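AAR187Cp (Eremothecium gossypii, PDB 3ZIL) probably regulates the establishment of sister-chromatid cohesion by acting on cohesin, the portion described here being the all-helical Wap1 domain of Wpl1. Local coordinates at residues A[172-176]-A[187-191]; A[222-228]-A[276-281]; A[231-236]-A[283-287]; A[286-291]-A[367-371]. One frame throughout, in Å; residues are numbered along the deposited sequence.

Contact 1 (A[172-176]-A[187-191]); sequences LARLI and ACSLL
L172 has CG beside the backbone N (chi1 -72°), while across the contact L191 has CG anti to its own N (chi1 -167°), and the two leucines are thereby brought to reach past each other. L172 CD1 runs up to the opposing backbone and comes to rest 3.5 Å from L191 N. In return L191 CD1 crosses to the other helix, where it lies 3.7 Å from A173 N and also packs on the small A173 CB. L190 lends only the base of its side chain, its CB lying 4.0 Å from L172 CD1. One turn along, I176 uses one branch at two levels: CG1 lies 4.1 Å from A187 CB, and its terminal CD1 3.8 Å from C188 SG. No hydrogen bond crosses; side chains pack on side chains and on backbone. The short helix segments lie 9.8 Å apart at their closest. They run nearly antiparallel, at 159°, as a helical hairpin of chain-consecutive helices 168-178 and 185-193. Neighbouring helices close around this hairpin: L152 of helix 147-158 packs on both L172 and L190, helix 201-215 meets A173, and C230 of helix 225-235 lies against C188 and L191.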
loop_
_atom_site.group_PDB
_atom_site.type_symbol
_atom_site.label_atom_id
_atom_site.label_comp_id
_atom_site.label_asym_id
_atom_site.label_seq_id
_atom_site.Cartn_x
_atom_site.Cartn_y
_atom_site.Cartn_z
ATOM N N LEU A 172 -5.246 4.586 -6.626
ATOM C CA LEU A 172 -5.236 3.349 -5.818
ATOM C C LEU A 172 -6.146 3.438 -4.576
ATOM O O LEU A 172 -6.746 2.421 -4.122
ATOM C CB LEU A 172 -3.850 2.978 -5.452
ATOM C CG LEU A 172 -2.994 2.441 -6.608
ATOM C CD1 LEU A 172 -1.521 2.582 -6.248
ATOM C CD2 LEU A 172 -3.364 0.960 -7.009
ATOM N N ALA A 173 -6.171 4.640 -3.983
ATOM C CA ALA A 173 -6.978 4.909 -2.801
ATOM C C ALA A 173 -8.467 4.741 -3.256
ATOM O O ALA A 173 -9.251 4.009 -2.596
ATOM C CB ALA A 173 -6.715 6.310 -2.247
ATOM N N ARG A 174 -8.824 5.324 -4.405
ATOM C CA ARG A 174 -10.200 5.156 -4.928
ATOM C C ARG A 174 -10.536 3.664 -5.135
ATOM O O ARG A 174 -11.615 3.236 -4.781
ATOM C CB ARG A 174 -10.475 5.943 -6.207
ATOM C CG ARG A 174 -10.496 7.464 -6.015
ATOM C CD ARG A 174 -11.051 8.137 -7.268
ATOM N NE ARG A 174 -10.304 7.825 -8.533
ATOM C CZ ARG A 174 -9.192 8.501 -8.953
ATOM N NH1 ARG A 174 -8.619 9.451 -8.226
ATOM N NH2 ARG A 174 -8.590 8.205 -10.084
ATOM N N LEU A 175 -9.579 2.883 -5.655
ATOM C CA LEU A 175 -9.759 1.428 -5.865
ATOM C C LEU A 175 -10.021 0.710 -4.538
ATOM O O LEU A 175 -10.944 -0.072 -4.423
ATOM C CB LEU A 175 -8.484 0.822 -6.522
ATOM C CG LEU A 175 -8.479 -0.722 -6.708
ATOM C CD1 LEU A 175 -9.485 -1.237 -7.786
ATOM C CD2 LEU A 175 -7.066 -1.258 -7.007
ATOM N N ILE A 176 -9.244 1.013 -3.496
ATOM C CA ILE A 176 -9.516 0.413 -2.172
ATOM C C ILE A 176 -10.902 0.761 -1.672
ATOM O O ILE A 176 -11.576 -0.122 -1.147
ATOM C CB ILE A 176 -8.431 0.801 -1.172
ATOM C CG1 ILE A 176 -7.043 0.217 -1.668
ATOM C CG2 ILE A 176 -8.762 0.395 0.287
ATOM C CD1 ILE A 176 -5.860 1.016 -1.120
ATOM N N ALA A 187 -2.335 -3.458 -3.374
ATOM C CA ALA A 187 -2.740 -2.076 -3.691
ATOM C C ALA A 187 -2.107 -1.097 -2.711
ATOM O O ALA A 187 -1.489 -0.078 -3.105
ATOM C CB ALA A 187 -4.290 -1.940 -3.752
ATOM N N CYS A 188 -2.192 -1.418 -1.440
ATOM C CA CYS A 188 -1.658 -0.511 -0.417
ATOM C C CYS A 188 -0.154 -0.321 -0.544
ATOM O O CYS A 188 0.367 0.789 -0.336
ATOM C CB CYS A 188 -1.952 -1.052 0.981
ATOM S SG CYS A 188 -3.685 -0.876 1.416
ATOM N N SER A 189 0.550 -1.441 -0.703
ATOM C CA SER A 189 1.998 -1.337 -0.913
ATOM C C SER A 189 2.372 -0.469 -2.123
ATOM O O SER A 189 3.196 0.375 -2.007
ATOM C CB SER A 189 2.634 -2.737 -1.033
ATOM O OG SER A 189 3.918 -2.535 -1.604
ATOM N N LEU A 190 1.741 -0.656 -3.294
ATOM C CA LEU A 190 1.993 0.220 -4.389
ATOM C C LEU A 190 1.636 1.735 -4.139
ATOM O O LEU A 190 2.338 2.637 -4.576
ATOM C CB LEU A 190 1.114 -0.283 -5.560
ATOM C CG LEU A 190 1.441 -1.587 -6.197
ATOM C CD1 LEU A 190 0.278 -2.009 -7.073
ATOM C CD2 LEU A 190 2.832 -1.502 -6.912
ATOM N N LEU A 191 0.513 1.983 -3.476
ATOM C CA LEU A 191 0.132 3.309 -3.037
ATOM C C LEU A 191 1.273 3.906 -2.161
ATOM O O LEU A 191 1.771 4.995 -2.441
ATOM C CB LEU A 191 -1.203 3.261 -2.283
ATOM C CG LEU A 191 -1.935 4.636 -2.011
ATOM C CD1 LEU A 191 -3.389 4.291 -1.559
ATOM C CD2 LEU A 191 -1.176 5.532 -1.005
#

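Contact 2 (A[222-228]-A[276-281]); sequences LTNEGVL and NLLILQ
L228 and L280 form the middle of this contact between helices 225-235 and 272-289, neighbours in an alpha-helical array of the kind expected for a domain placed in the TPR clan. L228 CD1 enters a hollow formed by three residues, 3.9 Å from both L277 CD1 and Q281 CG and 4.1 Å from L280 CB. L280 in turn sends CD1 along to E225, whose extended chain crosses it at about a right angle, E225 CG lying 3.8 Å from L280 CD1; the aliphatic part of the glutamate thus serves as an apolar surface. L277 CD1 packs against the backbone of T223, 3.7 Å from T223 O. Q281 adds the polar link: its NE2 donates to L222 O at 3.0 Å, with the oxygen in the glutamine amide plane but the donor above the plane of the L222 carbonyl. Its OE1 bonds S258 of helix 248-261, so both ends of this buried amide are held. A leucine in its place would probably leave the L222 carbonyl without this donor and S258 without its mate. Just ahead of helix 225-235, N224 is the N-cap: its OD1 takes the V227 N-H at 2.9 Å (157°).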
loop_
_atom_site.group_PDB
_atom_site.type_symbol
_atom_site.label_atom_id
_atom_site.label_comp_id
_atom_site.label_asym_id
_atom_site.label_seq_id
_atom_site.Cartn_x
_atom_site.Cartn_y
_atom_site.Cartn_z
ATOM N N LEU A 222 -9.594 0.758 9.245
ATOM C CA LEU A 222 -8.629 1.284 10.182
ATOM C C LEU A 222 -7.938 0.201 10.996
ATOM O O LEU A 222 -7.087 0.511 11.863
ATOM C CB LEU A 222 -9.285 2.376 11.066
ATOM C CG LEU A 222 -9.289 3.873 10.655
ATOM C CD1 LEU A 222 -8.814 4.231 9.232
ATOM C CD2 LEU A 222 -10.592 4.586 11.043
ATOM N N THR A 223 -8.265 -1.071 10.747
ATOM C CA THR A 223 -7.552 -2.147 11.460
ATOM C C THR A 223 -6.655 -2.890 10.448
ATOM O O THR A 223 -6.138 -3.984 10.693
ATOM C CB THR A 223 -8.518 -3.172 12.177
ATOM O OG1 THR A 223 -9.402 -3.725 11.209
ATOM C CG2 THR A 223 -9.358 -2.554 13.233
ATOM N N ASN A 224 -6.580 -2.371 9.241
ATOM C CA ASN A 224 -5.853 -3.096 8.198
ATOM C C ASN A 224 -4.450 -2.484 8.173
ATOM O O ASN A 224 -4.284 -1.265 8.023
ATOM C CB ASN A 224 -6.646 -2.875 6.896
ATOM C CG ASN A 224 -5.926 -3.368 5.671
ATOM O OD1 ASN A 224 -4.865 -2.848 5.283
ATOM N ND2 ASN A 224 -6.583 -4.282 4.952
ATOM N N GLU A 225 -3.428 -3.294 8.391
ATOM C CA GLU A 225 -2.075 -2.735 8.466
ATOM C C GLU A 225 -1.681 -1.962 7.198
ATOM O O GLU A 225 -1.019 -0.915 7.291
ATOM C CB GLU A 225 -1.022 -3.823 8.738
ATOM C CG GLU A 225 -1.176 -4.439 10.087
ATOM C CD GLU A 225 -0.081 -5.489 10.336
ATOM O OE1 GLU A 225 0.894 -5.581 9.543
ATOM O OE2 GLU A 225 -0.186 -6.222 11.338
ATOM N N GLY A 226 -2.012 -2.515 6.019
ATOM C CA GLY A 226 -1.695 -1.822 4.730
ATOM C C GLY A 226 -2.246 -0.397 4.661
ATOM O O GLY A 226 -1.514 0.609 4.333
ATOM N N VAL A 227 -3.525 -0.262 5.045
ATOM C CA VAL A 227 -4.171 1.032 4.981
ATOM C C VAL A 227 -3.566 1.985 5.992
ATOM O O VAL A 227 -3.294 3.161 5.676
ATOM C CB VAL A 227 -5.711 0.882 5.272
ATOM C CG1 VAL A 227 -6.249 2.314 5.359
ATOM C CG2 VAL A 227 -6.416 0.103 4.099
ATOM N N LEU A 228 -3.280 1.494 7.200
ATOM C CA LEU A 228 -2.698 2.363 8.201
ATOM C C LEU A 228 -1.329 2.871 7.735
ATOM O O LEU A 228 -1.020 4.021 8.010
ATOM C CB LEU A 228 -2.539 1.636 9.579
ATOM C CG LEU A 228 -3.899 1.391 10.312
ATOM C CD1 LEU A 228 -3.765 0.249 11.335
ATOM C CD2 LEU A 228 -4.457 2.626 10.937
ATOM N N ASN A 276 1.458 -4.797 16.747
ATOM C CA ASN A 276 1.690 -4.042 15.548
ATOM C C ASN A 276 0.563 -3.126 15.133
ATOM O O ASN A 276 0.798 -2.005 14.713
ATOM C CB ASN A 276 2.095 -4.948 14.415
ATOM C CG ASN A 276 3.476 -5.490 14.609
ATOM O OD1 ASN A 276 4.283 -4.935 15.385
ATOM N ND2 ASN A 276 3.775 -6.585 13.918
ATOM N N LEU A 277 -0.662 -3.600 15.272
ATOM C CA LEU A 277 -1.828 -2.803 15.040
ATOM C C LEU A 277 -1.910 -1.593 15.982
ATOM O O LEU A 277 -2.266 -0.486 15.559
ATOM C CB LEU A 277 -3.067 -3.647 15.311
ATOM C CG LEU A 277 -4.382 -2.842 15.271
ATOM C CD1 LEU A 277 -4.712 -2.565 13.788
ATOM C CD2 LEU A 277 -5.598 -3.476 15.979
ATOM N N LEU A 278 -1.675 -1.814 17.276
ATOM C CA LEU A 278 -1.743 -0.704 18.159
ATOM C C LEU A 278 -0.610 0.240 17.839
ATOM O O LEU A 278 -0.799 1.466 17.903
ATOM C CB LEU A 278 -1.588 -1.145 19.623
ATOM C CG LEU A 278 -2.795 -1.759 20.280
ATOM C CD1 LEU A 278 -2.274 -2.262 21.626
ATOM C CD2 LEU A 278 -3.912 -0.734 20.518
ATOM N N ILE A 279 0.588 -0.309 17.548
ATOM C CA ILE A 279 1.715 0.599 17.242
ATOM C C ILE A 279 1.370 1.448 16.007
ATOM O O ILE A 279 1.618 2.658 15.950
ATOM C CB ILE A 279 3.029 -0.186 16.998
ATOM C CG1 ILE A 279 3.604 -0.762 18.353
ATOM C CG2 ILE A 279 4.059 0.725 16.281
ATOM C CD1 ILE A 279 4.731 -1.807 18.167
ATOM N N LEU A 280 0.830 0.818 14.960
ATOM C CA LEU A 280 0.517 1.592 13.760
ATOM C C LEU A 280 -0.664 2.638 13.996
ATOM O O LEU A 280 -0.573 3.808 13.534
ATOM C CB LEU A 280 0.170 0.630 12.563
ATOM C CG LEU A 280 1.317 -0.216 12.053
ATOM C CD1 LEU A 280 0.758 -1.313 11.135
ATOM C CD2 LEU A 280 2.295 0.675 11.270
ATOM N N GLN A 281 -1.750 2.237 14.699
ATOM C CA GLN A 281 -2.749 3.228 15.053
ATOM C C GLN A 281 -2.200 4.380 15.917
ATOM O O GLN A 281 -2.557 5.539 15.703
ATOM C CB GLN A 281 -3.936 2.576 15.788
ATOM C CG GLN A 281 -4.571 1.437 14.990
ATOM C CD GLN A 281 -5.832 0.804 15.653
ATOM O OE1 GLN A 281 -5.983 0.782 16.861
ATOM N NE2 GLN A 281 -6.734 0.320 14.823
#

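Contact 3 (A[231-236]-A[283-287]); sequences LIKLTN and GLLLN
L284 lies over the flank of helix 225-235, its CD2 3.7 Å from L231 CB and its CB 3.8 Å from I232 CG1. With CG anti to the backbone N (chi1 173°), the leucine's fork points across to this helix, and CD1 reaches T235, 3.5 Å from its OG1. Beyond this apolar patch N287 carries the polar half. Its ND2 donates to N236 OD1 at 2.9 Å in a straight bond (180°); the acceptor lies in the N287 amide plane, whereas the donor stands above the N236 carbonyl, the two amides being nearly perpendicular. The same nitrogen sits 2.9 Å from I232 O. N236 turns its ND2 the other way, to the backbone of a bound peptide. An alanine in place of N287 would probably leave N236 OD1 without this donor and R370 NH1 of helix 365-375 without this acceptor. Water 1 ties the two backbones, donating to T235 O at 2.7 Å and to N287 O at 3.0 Å. The helix segments run nearly parallel (20°), 9.2 Å apart, and the arrangement is that of side-by-side helices in a helical array, here with a peptide lying against I232, K233, N236 and N287.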
loop_
_atom_site.group_PDB
_atom_site.type_symbol
_atom_site.label_atom_id
_atom_site.label_comp_id
_atom_site.label_asym_id
_atom_site.label_seq_id
_atom_site.Cartn_x
_atom_site.Cartn_y
_atom_site.Cartn_z
ATOM N N LEU A 231 -1.808 5.640 5.472
ATOM C CA LEU A 231 -2.302 6.831 6.189
ATOM C C LEU A 231 -1.143 7.501 6.942
ATOM O O LEU A 231 -1.003 8.763 6.952
ATOM C CB LEU A 231 -3.452 6.527 7.152
ATOM C CG LEU A 231 -4.831 6.269 6.561
ATOM C CD1 LEU A 231 -5.752 5.493 7.489
ATOM C CD2 LEU A 231 -5.519 7.580 6.011
ATOM N N ILE A 232 -0.296 6.682 7.540
ATOM C CA ILE A 232 0.882 7.253 8.246
ATOM C C ILE A 232 1.794 8.019 7.213
ATOM O O ILE A 232 2.073 9.234 7.364
ATOM C CB ILE A 232 1.685 6.139 8.942
ATOM C CG1 ILE A 232 0.919 5.620 10.144
ATOM C CG2 ILE A 232 3.084 6.625 9.236
ATOM C CD1 ILE A 232 1.475 4.329 10.681
ATOM N N LYS A 233 2.184 7.313 6.163
ATOM C CA LYS A 233 2.970 7.874 5.125
ATOM C C LYS A 233 2.392 9.128 4.527
ATOM O O LYS A 233 3.117 10.033 4.305
ATOM C CB LYS A 233 3.377 6.879 4.038
ATOM C CG LYS A 233 4.693 7.273 3.374
ATOM C CD LYS A 233 5.483 6.177 2.696
ATOM C CE LYS A 233 6.583 6.733 1.815
ATOM N NZ LYS A 233 7.073 5.849 0.732
ATOM N N LEU A 234 1.096 9.175 4.307
ATOM C CA LEU A 234 0.502 10.402 3.736
ATOM C C LEU A 234 0.549 11.542 4.778
ATOM O O LEU A 234 0.825 12.677 4.445
ATOM C CB LEU A 234 -0.917 10.159 3.247
ATOM C CG LEU A 234 -1.184 9.138 2.098
ATOM C CD1 LEU A 234 -2.620 8.551 2.117
ATOM C CD2 LEU A 234 -0.879 9.886 0.821
ATOM N N THR A 235 0.287 11.205 6.036
ATOM C CA THR A 235 0.274 12.195 7.076
ATOM C C THR A 235 1.651 12.702 7.530
ATOM O O THR A 235 1.707 13.607 8.380
ATOM C CB THR A 235 -0.612 11.797 8.252
ATOM O OG1 THR A 235 -0.242 10.506 8.758
ATOM C CG2 THR A 235 -2.072 11.798 7.850
ATOM N N ASN A 236 2.746 12.140 6.963
ATOM C CA ASN A 236 4.091 12.611 7.206
ATOM C C ASN A 236 4.208 14.017 6.617
ATOM O O ASN A 236 4.998 14.817 7.074
ATOM C CB ASN A 236 5.163 11.715 6.546
ATOM C CG ASN A 236 5.381 10.385 7.269
ATOM O OD1 ASN A 236 5.063 10.239 8.458
ATOM N ND2 ASN A 236 6.009 9.427 6.574
ATOM N N GLY A 283 1.017 5.395 15.969
ATOM C CA GLY A 283 1.887 6.123 15.053
ATOM C C GLY A 283 0.998 7.035 14.219
ATOM O O GLY A 283 1.345 8.201 13.989
ATOM N N LEU A 284 -0.174 6.551 13.801
ATOM C CA LEU A 284 -1.029 7.446 12.982
ATOM C C LEU A 284 -1.619 8.594 13.847
ATOM O O LEU A 284 -1.571 9.756 13.447
ATOM C CB LEU A 284 -2.084 6.661 12.201
ATOM C CG LEU A 284 -3.101 7.519 11.474
ATOM C CD1 LEU A 284 -2.388 8.386 10.436
ATOM C CD2 LEU A 284 -4.156 6.652 10.821
ATOM N N LEU A 285 -2.187 8.248 15.023
ATOM C CA LEU A 285 -2.501 9.271 16.011
ATOM C C LEU A 285 -1.382 10.338 16.188
ATOM O O LEU A 285 -1.673 11.560 16.155
ATOM C CB LEU A 285 -2.877 8.675 17.351
ATOM C CG LEU A 285 -4.302 8.064 17.264
ATOM C CD1 LEU A 285 -4.577 7.119 18.418
ATOM C CD2 LEU A 285 -5.297 9.217 17.208
ATOM N N LEU A 286 -0.168 9.879 16.427
ATOM C CA LEU A 286 0.981 10.759 16.679
ATOM C C LEU A 286 1.207 11.759 15.535
ATOM O O LEU A 286 1.420 12.966 15.781
ATOM C CB LEU A 286 2.256 9.927 16.962
ATOM C CG LEU A 286 3.523 10.778 17.318
ATOM C CD1 LEU A 286 3.338 11.475 18.659
ATOM C CD2 LEU A 286 4.789 9.892 17.386
ATOM N N ASN A 287 1.147 11.237 14.303
ATOM C CA ASN A 287 1.254 12.034 13.115
ATOM C C ASN A 287 0.197 13.144 13.136
ATOM O O ASN A 287 0.484 14.287 12.834
ATOM C CB ASN A 287 1.166 11.178 11.837
ATOM C CG ASN A 287 2.538 11.063 11.136
ATOM O OD1 ASN A 287 3.584 11.421 11.737
ATOM N ND2 ASN A 287 2.548 10.556 9.892
HETATM O O HOH W 1 2.578 14.475 10.760
HETATM O O HOH W 2 6.057 12.033 10.538
#

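Contact 4 (A[286-291]-A[367-371]); sequences LNIVSE and IHTRI
R370 extends from helix 365-375 across to N287 on helix 272-289 and to S290 and E291, which follow it; hydrogen bonds and a salt bridge meet its guanidinium edge. NH1 of R370 donates to N287 OD1 at 2.9 Å (167°), in the asparagine carbonyl plane and close to the guanidinium plane, although the two flat groups themselves stand almost at right angles. NH2 of R370 makes the salt bridge, 3.0 Å from E291 OE2; that oxygen accepts with its anti lone pair and lies 21° out of the guanidinium plane. NH2 also gives a longer bond, 3.3 Å, to water 1.

One face of the cation rests on S290, whose OG sits 3.2 Å above the centre of the R370 guanidinium. This OG sits between the backbone N and the carbonyl carbon (chi1 69°), which lets it donate to L286 O at 2.7 Å; S290 N reaches the same oxygen from the opposite face of the carbonyl. With its proton spent, OG probably presents an electron-rich side to the positive charge.

Apolar contact is slighter: L286 CG lies 3.9 Å from R370 NH1, and L286 CD2 4.4 Å from I367 CG1. The R370 carbonyl accepts from Y332 of helix 321-336. A buried arginine thus ties helix 365-375 to the last part of helix 272-289 and the loop that follows; a serine hydroxyl bonded four residues back is a common helix feature.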
loop_
_atom_site.group_PDB
_atom_site.type_symbol
_atom_site.label_atom_id
_atom_site.label_comp_id
_atom_site.label_asym_id
_atom_site.label_seq_id
_atom_site.Cartn_x
_atom_site.Cartn_y
_atom_site.Cartn_z
ATOM N N LEU A 286 -0.168 9.879 16.427
ATOM C CA LEU A 286 0.981 10.759 16.679
ATOM C C LEU A 286 1.207 11.759 15.535
ATOM O O LEU A 286 1.420 12.966 15.781
ATOM C CB LEU A 286 2.256 9.927 16.962
ATOM C CG LEU A 286 3.523 10.778 17.318
ATOM C CD1 LEU A 286 3.338 11.475 18.659
ATOM C CD2 LEU A 286 4.789 9.892 17.386
ATOM N N ASN A 287 1.147 11.237 14.303
ATOM C CA ASN A 287 1.254 12.034 13.115
ATOM C C ASN A 287 0.197 13.144 13.136
ATOM O O ASN A 287 0.484 14.287 12.834
ATOM C CB ASN A 287 1.166 11.178 11.837
ATOM C CG ASN A 287 2.538 11.063 11.136
ATOM O OD1 ASN A 287 3.584 11.421 11.737
ATOM N ND2 ASN A 287 2.548 10.556 9.892
ATOM N N ILE A 288 -1.001 12.824 13.577
ATOM C CA ILE A 288 -2.099 13.832 13.506
ATOM C C ILE A 288 -2.002 14.735 14.739
ATOM O O ILE A 288 -2.026 15.987 14.603
ATOM C CB ILE A 288 -3.498 13.136 13.479
ATOM C CG1 ILE A 288 -3.668 12.277 12.202
ATOM C CG2 ILE A 288 -4.671 14.145 13.568
ATOM C CD1 ILE A 288 -4.738 11.221 12.331
ATOM N N VAL A 289 -1.903 14.128 15.942
ATOM C CA VAL A 289 -2.042 14.953 17.132
ATOM C C VAL A 289 -0.858 15.860 17.469
ATOM O O VAL A 289 -1.098 16.872 18.161
ATOM C CB VAL A 289 -2.397 14.178 18.398
ATOM C CG1 VAL A 289 -3.692 13.400 18.166
ATOM C CG2 VAL A 289 -1.209 13.332 18.860
ATOM N N SER A 290 0.377 15.509 17.026
ATOM C CA SER A 290 1.552 16.366 17.236
ATOM C C SER A 290 1.520 17.557 16.268
ATOM O O SER A 290 2.263 18.503 16.415
ATOM C CB SER A 290 2.835 15.570 17.026
ATOM O OG SER A 290 2.965 15.227 15.653
ATOM N N GLU A 291 0.681 17.514 15.236
ATOM C CA GLU A 291 0.676 18.602 14.239
ATOM C C GLU A 291 -0.632 19.396 14.305
ATOM O O GLU A 291 -0.692 20.482 13.852
ATOM C CB GLU A 291 0.832 18.047 12.828
ATOM C CG GLU A 291 2.052 17.138 12.624
ATOM C CD GLU A 291 3.362 17.936 12.686
ATOM O OE1 GLU A 291 3.307 19.175 12.648
ATOM O OE2 GLU A 291 4.448 17.346 12.743
ATOM N N ILE A 367 10.220 10.513 16.246
ATOM C CA ILE A 367 9.654 10.325 17.595
ATOM C C ILE A 367 10.444 11.138 18.665
ATOM O O ILE A 367 9.828 11.787 19.508
ATOM C CB ILE A 367 9.598 8.844 17.990
ATOM C CG1 ILE A 367 8.724 8.065 16.976
ATOM C CG2 ILE A 367 9.081 8.708 19.427
ATOM C CD1 ILE A 367 8.519 6.606 17.276
ATOM N N HIS A 368 11.770 11.104 18.632
ATOM C CA HIS A 368 12.585 11.786 19.652
ATOM C C HIS A 368 12.179 13.253 19.726
ATOM O O HIS A 368 12.055 13.871 20.795
ATOM C CB HIS A 368 14.056 11.672 19.291
ATOM C CG HIS A 368 14.993 12.391 20.249
ATOM N ND1 HIS A 368 14.889 12.300 21.579
ATOM C CD2 HIS A 368 16.091 13.178 20.007
ATOM C CE1 HIS A 368 15.856 12.997 22.162
ATOM N NE2 HIS A 368 16.583 13.546 21.204
ATOM N N THR A 369 11.971 13.784 18.548
ATOM C CA THR A 369 11.823 15.195 18.262
ATOM C C THR A 369 10.392 15.559 18.783
ATOM O O THR A 369 10.159 16.621 19.373
ATOM C CB THR A 369 12.068 15.270 16.732
ATOM O OG1 THR A 369 13.269 15.978 16.427
ATOM C CG2 THR A 369 10.869 15.672 15.893
ATOM N N ARG A 370 9.453 14.627 18.638
ATOM C CA ARG A 370 8.106 14.827 19.191
ATOM C C ARG A 370 8.014 14.731 20.699
ATOM O O ARG A 370 7.196 15.386 21.315
ATOM C CB ARG A 370 7.117 13.922 18.484
ATOM C CG ARG A 370 6.835 14.569 17.142
ATOM C CD ARG A 370 6.570 13.573 16.089
ATOM N NE ARG A 370 6.081 14.259 14.908
ATOM C CZ ARG A 370 5.341 13.675 13.987
ATOM N NH1 ARG A 370 4.951 12.382 14.085
ATOM N NH2 ARG A 370 4.946 14.388 12.989
ATOM N N ILE A 371 8.856 13.894 21.267
ATOM C CA ILE A 371 8.972 13.759 22.691
ATOM C C ILE A 371 9.543 15.079 23.250
ATOM O O ILE A 371 8.970 15.660 24.148
ATOM C CB ILE A 371 9.873 12.568 23.094
ATOM C CG1 ILE A 371 9.231 11.203 22.726
ATOM C CG2 ILE A 371 10.094 12.620 24.600
ATOM C CD1 ILE A 371 10.246 10.069 22.689
HETATM O O HOH W 1 2.578 14.475 10.760
#

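In the fold
All four contacts lie in the Wap1 domain and progress from near its centre toward the C-terminal side, their midpoints about 5, 12, 14 and 23 Å from the centre of the chain. Contact 1 closes before the others open and meets contact 2 where C188 packs on G226 and V227. Contacts 2 and 3, about 11 Å apart between centres, are successive levels of one pairing, helix 225-235 with helix 272-289, and their segments alternate along the chain. Contact 4 lies about 9 Å from contact 3, sharing L286, N287 and water 1. Helix 272-289 is thus a shared element that joins helices 225-235 and 365-375 into one continuous helical body, with N287 serving both sides.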